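Local coordinates for chitin binding protein (Streptomyces lividans, PDB 5FTZ) that is a copper-dependent lytic polysaccharide monooxygenase of family AA10 that probably binds chitin and cleaves its chains by oxidation, at residues Thr73-Trp85 and Leu135-Gly147. Numbering follows the deposited sequence.
Sequences TRVNGGQSYTFRW and LSHSGTLPSGLSG
Phe83 and Leu141 meet on the inner face of two antiparallel strands, 80-85 and 135-140, in the three-stranded sheet of the immunoglobulin-like (E-set) beta-sandwich of AA10 monooxygenases. Tyr81, Phe83 and Trp85 form hydrogen-bonded pairs with Gly139, His137 and Leu135. Leu141 splits its branches between two aromatic residues: CD2 lies 3.8 Å from Phe83 CZ, while CD1 comes obliquely to the Tyr81 ring, 3.8 Å from Tyr81 CB, and also touches Val75. With CG swung opposite the backbone N (chi1 -176°), Tyr81 carries its ring forward along its own strand and places CD2 over the centre of one Phe83 ring face, 3.7 Å above its plane. His137 O and Gly139 N lie in the plane of the Phe83 ring, which turns its edge, not a face, to the neighbouring strand, with Phe83 CD1 3.9 Å from His137 O. His137 CG stands between backbone N and carbonyl carbon (chi1 51°), bringing imidazole CD2 nearer strand 80-85, 4.0 Å from Phe83 CB; Tyr98 OH hydrogen-bonds both His137 NE2 and Trp85 NE1, tying this face to the opposite sheet.

The other face carries the hydroxyls. One water links Ser80 OG to Thr140 OG1, and a second links Thr82 OG1 to Ser138 OG, bridging non-hydrogen-bonded pairs. Arg84 CD passes 3.4 Å from Ser136 OG, a third water accepts from Arg84 NH1 and bonds Ser136 OG, and Arg84 NE forms a salt bridge with Asp5 on strand 2-6. The type II turn Asn76-Gln79 is fastened by a 171° bond from Leu141 N to Gln79 O, 3.0 Å long, with the donor above the carbonyl plane.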
loop_
_atom_site.group_PDB
_atom_site.type_symbol
_atom_site.label_atom_id
_atom_site.label_comp_id
_atom_site.label_asym_id
_atom_site.label_seq_id
_atom_site.Cartn_x
_atom_site.Cartn_y
_atom_site.Cartn_z
ATOM N N THR A 73 -16.920 -11.557 29.372
ATOM C CA THR A 73 -17.596 -12.451 28.475
ATOM C C THR A 73 -17.122 -13.866 28.834
ATOM O O THR A 73 -15.920 -14.158 28.854
ATOM C CB THR A 73 -17.257 -12.139 27.037
ATOM O OG1 THR A 73 -17.658 -10.801 26.702
ATOM C CG2 THR A 73 -17.936 -13.098 26.046
ATOM N N ARG A 74 -18.051 -14.770 29.111
ATOM C CA ARG A 74 -17.737 -16.173 29.335
ATOM C C ARG A 74 -17.412 -16.866 28.043
ATOM O O ARG A 74 -18.136 -16.710 27.049
ATOM C CB ARG A 74 -18.937 -16.867 29.981
ATOM C CG ARG A 74 -18.913 -16.682 31.500
ATOM C CD ARG A 74 -18.199 -17.847 32.228
ATOM N N VAL A 75 -16.274 -17.555 28.029
ATOM C CA VAL A 75 -15.777 -18.265 26.823
ATOM C C VAL A 75 -15.328 -19.667 27.186
ATOM O O VAL A 75 -14.972 -19.949 28.340
ATOM C CB VAL A 75 -14.638 -17.513 26.122
ATOM C CG1 VAL A 75 -15.116 -16.146 25.666
ATOM C CG2 VAL A 75 -13.426 -17.374 27.022
ATOM N N ASN A 76 -15.333 -20.529 26.166
ATOM C CA ASN A 76 -14.855 -21.912 26.360
ATOM C C ASN A 76 -13.518 -22.149 25.677
ATOM O O ASN A 76 -13.385 -22.075 24.460
ATOM C CB ASN A 76 -15.875 -22.898 25.802
ATOM C CG ASN A 76 -17.249 -22.742 26.427
ATOM O OD1 ASN A 76 -18.197 -22.396 25.731
ATOM N ND2 ASN A 76 -17.346 -22.919 27.713
ATOM N N GLY A 77 -12.497 -22.464 26.446
ATOM C CA GLY A 77 -11.197 -22.699 25.873
ATOM C C GLY A 77 -11.192 -23.803 24.840
ATOM O O GLY A 77 -11.899 -24.834 25.003
ATOM N N GLY A 78 -10.354 -23.648 23.836
ATOM C CA GLY A 78 -10.189 -24.658 22.813
ATOM C C GLY A 78 -11.315 -24.753 21.801
ATOM O O GLY A 78 -11.302 -25.635 20.976
ATOM N N GLN A 79 -12.311 -23.884 21.877
ATOM C CA GLN A 79 -13.476 -23.903 21.008
ATOM C C GLN A 79 -13.348 -22.783 19.990
ATOM O O GLN A 79 -12.832 -21.691 20.289
ATOM C CB GLN A 79 -14.696 -23.625 21.898
ATOM C CG GLN A 79 -16.071 -23.693 21.333
ATOM C CD GLN A 79 -17.129 -23.875 22.445
ATOM O OE1 GLN A 79 -17.170 -24.930 23.141
ATOM N NE2 GLN A 79 -17.973 -22.899 22.602
ATOM N N SER A 80 -13.904 -22.989 18.814
ATOM C CA SER A 80 -13.970 -21.932 17.809
ATOM C C SER A 80 -14.898 -20.809 18.285
ATOM O O SER A 80 -15.847 -21.007 19.011
ATOM C CB SER A 80 -14.452 -22.479 16.472
ATOM O OG SER A 80 -14.073 -21.573 15.476
ATOM N N TYR A 81 -14.572 -19.593 17.869
ATOM C CA TYR A 81 -15.288 -18.399 18.322
ATOM C C TYR A 81 -15.293 -17.374 17.210
ATOM O O TYR A 81 -14.321 -17.262 16.461
ATOM C CB TYR A 81 -14.603 -17.862 19.576
ATOM C CG TYR A 81 -15.279 -16.666 20.251
ATOM C CD1 TYR A 81 -16.299 -16.855 21.152
ATOM C CD2 TYR A 81 -14.873 -15.386 19.994
ATOM C CE1 TYR A 81 -16.946 -15.785 21.791
ATOM C CE2 TYR A 81 -15.490 -14.262 20.576
ATOM C CZ TYR A 81 -16.498 -14.475 21.489
ATOM O OH TYR A 81 -17.158 -13.378 22.083
ATOM N N THR A 82 -16.386 -16.642 17.063
ATOM C CA THR A 82 -16.431 -15.509 16.113
ATOM C C THR A 82 -15.937 -14.248 16.765
ATOM O O THR A 82 -16.571 -13.730 17.684
ATOM C CB THR A 82 -17.839 -15.317 15.590
ATOM O OG1 THR A 82 -18.159 -16.440 14.760
ATOM C CG2 THR A 82 -17.964 -14.061 14.762
ATOM N N PHE A 83 -14.801 -13.744 16.281
ATOM C CA PHE A 83 -14.271 -12.461 16.710
ATOM C C PHE A 83 -14.856 -11.422 15.784
ATOM O O PHE A 83 -14.948 -11.670 14.568
ATOM C CB PHE A 83 -12.722 -12.481 16.657
ATOM C CG PHE A 83 -12.133 -13.392 17.653
ATOM C CD1 PHE A 83 -11.926 -14.750 17.344
ATOM C CD2 PHE A 83 -11.803 -12.946 18.907
ATOM C CE1 PHE A 83 -11.417 -15.610 18.287
ATOM C CE2 PHE A 83 -11.276 -13.817 19.844
ATOM C CZ PHE A 83 -11.096 -15.146 19.530
ATOM N N ARG A 84 -15.316 -10.284 16.313
ATOM C CA ARG A 84 -15.985 -9.322 15.483
ATOM C C ARG A 84 -15.542 -7.896 15.819
ATOM O O ARG A 84 -15.488 -7.513 17.001
ATOM C CB ARG A 84 -17.488 -9.452 15.668
ATOM C CG ARG A 84 -18.319 -8.595 14.742
ATOM C CD ARG A 84 -19.819 -8.908 14.792
ATOM N NE ARG A 84 -20.413 -8.418 15.992
ATOM C CZ ARG A 84 -21.528 -8.891 16.556
ATOM N NH1 ARG A 84 -22.178 -9.927 16.025
ATOM N NH2 ARG A 84 -21.980 -8.342 17.666
ATOM N N TRP A 85 -15.253 -7.157 14.759
ATOM C CA TRP A 85 -14.926 -5.740 14.786
ATOM C C TRP A 85 -16.066 -4.963 14.208
ATOM O O TRP A 85 -16.679 -5.371 13.173
ATOM C CB TRP A 85 -13.687 -5.425 13.938
ATOM C CG TRP A 85 -12.362 -5.866 14.558
ATOM C CD1 TRP A 85 -11.874 -7.166 14.587
ATOM C CD2 TRP A 85 -11.432 -5.090 15.275
ATOM N NE1 TRP A 85 -10.713 -7.222 15.269
ATOM C CE2 TRP A 85 -10.359 -5.950 15.650
ATOM C CE3 TRP A 85 -11.354 -3.745 15.585
ATOM C CZ2 TRP A 85 -9.270 -5.470 16.412
ATOM C CZ3 TRP A 85 -10.270 -3.274 16.314
ATOM C CH2 TRP A 85 -9.224 -4.141 16.693
ATOM N N LEU A 135 -16.778 -6.854 10.547
ATOM C CA LEU A 135 -15.952 -8.001 10.164
ATOM C C LEU A 135 -16.048 -9.040 11.203
ATOM O O LEU A 135 -15.660 -8.786 12.379
ATOM C CB LEU A 135 -14.487 -7.614 9.984
ATOM C CG LEU A 135 -13.545 -8.763 9.632
ATOM C CD1 LEU A 135 -13.842 -9.474 8.323
ATOM C CD2 LEU A 135 -12.140 -8.210 9.586
ATOM N N SER A 136 -16.446 -10.250 10.817
ATOM C CA SER A 136 -16.546 -11.391 11.697
ATOM C C SER A 136 -15.631 -12.461 11.139
ATOM O O SER A 136 -15.693 -12.774 9.938
ATOM C CB SER A 136 -17.955 -11.934 11.707
ATOM O OG SER A 136 -18.855 -11.066 12.351
ATOM N N HIS A 137 -14.756 -13.016 11.953
ATOM C CA HIS A 137 -13.907 -14.126 11.527
ATOM C C HIS A 137 -13.678 -15.107 12.656
ATOM O O HIS A 137 -13.662 -14.733 13.833
ATOM C CB HIS A 137 -12.671 -13.699 10.813
ATOM C CG HIS A 137 -11.842 -12.647 11.502
ATOM N ND1 HIS A 137 -11.112 -11.748 10.779
ATOM C CD2 HIS A 137 -11.645 -12.317 12.791
ATOM C CE1 HIS A 137 -10.451 -10.930 11.591
ATOM N NE2 HIS A 137 -10.789 -11.229 12.822
ATOM N N SER A 138 -13.512 -16.367 12.285
ATOM C CA SER A 138 -13.456 -17.466 13.253
ATOM C C SER A 138 -12.043 -17.798 13.627
ATOM O O SER A 138 -11.196 -18.059 12.731
ATOM C CB SER A 138 -14.077 -18.714 12.655
ATOM O OG SER A 138 -15.429 -18.493 12.291
ATOM N N GLY A 139 -11.763 -17.903 14.922
ATOM C CA GLY A 139 -10.501 -18.410 15.447
ATOM C C GLY A 139 -10.743 -19.319 16.621
ATOM O O GLY A 139 -11.794 -19.304 17.257
ATOM N N THR A 140 -9.737 -20.112 16.933
ATOM C CA THR A 140 -9.892 -21.041 18.046
ATOM C C THR A 140 -9.335 -20.427 19.320
ATOM O O THR A 140 -8.188 -19.979 19.361
ATOM C CB THR A 140 -9.133 -22.351 17.745
ATOM O OG1 THR A 140 -9.598 -22.790 16.483
ATOM C CG2 THR A 140 -9.381 -23.390 18.778
ATOM N N LEU A 141 -10.166 -20.423 20.344
ATOM C CA LEU A 141 -9.774 -19.862 21.628
ATOM C C LEU A 141 -8.645 -20.697 22.211
ATOM O O LEU A 141 -8.630 -21.949 22.029
ATOM C CB LEU A 141 -10.953 -19.865 22.561
ATOM C CG LEU A 141 -12.050 -18.826 22.220
ATOM C CD1 LEU A 141 -13.355 -19.138 22.914
ATOM C CD2 LEU A 141 -11.524 -17.425 22.528
ATOM N N PRO A 142 -7.732 -20.061 22.933
ATOM C CA PRO A 142 -6.634 -20.807 23.605
ATOM C C PRO A 142 -7.181 -21.796 24.619
ATOM O O PRO A 142 -8.253 -21.617 25.174
ATOM C CB PRO A 142 -5.809 -19.722 24.318
ATOM C CG PRO A 142 -6.677 -18.543 24.349
ATOM C CD PRO A 142 -7.718 -18.634 23.265
ATOM N N SER A 143 -6.435 -22.894 24.794
ATOM C CA SER A 143 -6.692 -23.870 25.846
ATOM C C SER A 143 -5.853 -23.633 27.082
ATOM O O SER A 143 -5.032 -22.711 27.136
ATOM C CB SER A 143 -6.541 -25.279 25.323
ATOM O OG SER A 143 -5.192 -25.583 25.144
ATOM N N GLY A 144 -6.058 -24.478 28.101
ATOM C CA GLY A 144 -5.232 -24.431 29.283
ATOM C C GLY A 144 -5.413 -23.267 30.202
ATOM O O GLY A 144 -4.514 -23.006 31.055
ATOM N N LEU A 145 -6.538 -22.570 30.096
ATOM C CA LEU A 145 -6.788 -21.364 30.892
ATOM C C LEU A 145 -8.062 -21.499 31.714
ATOM O O LEU A 145 -9.021 -22.167 31.304
ATOM C CB LEU A 145 -6.899 -20.118 29.994
ATOM C CG LEU A 145 -5.699 -19.869 29.102
ATOM C CD1 LEU A 145 -6.011 -18.645 28.228
ATOM C CD2 LEU A 145 -4.424 -19.614 29.880
ATOM N N SER A 146 -8.078 -20.811 32.851
ATOM C CA SER A 146 -9.275 -20.720 33.654
ATOM C C SER A 146 -9.369 -19.318 34.281
ATOM O O SER A 146 -8.385 -18.632 34.435
ATOM C CB SER A 146 -9.345 -21.812 34.768
ATOM O OG SER A 146 -8.379 -21.568 35.756
ATOM N N GLY A 147 -10.591 -18.935 34.647
ATOM C CA GLY A 147 -10.800 -17.675 35.367
ATOM C C GLY A 147 -10.641 -16.473 34.476
ATOM O O GLY A 147 -10.716 -16.585 33.268
HETATM O O HOH W 1 -11.590 -21.561 14.464
HETATM O O HOH W 2 -16.889 -16.211 12.353
HETATM O O HOH W 3 -21.166 -12.011 13.963
#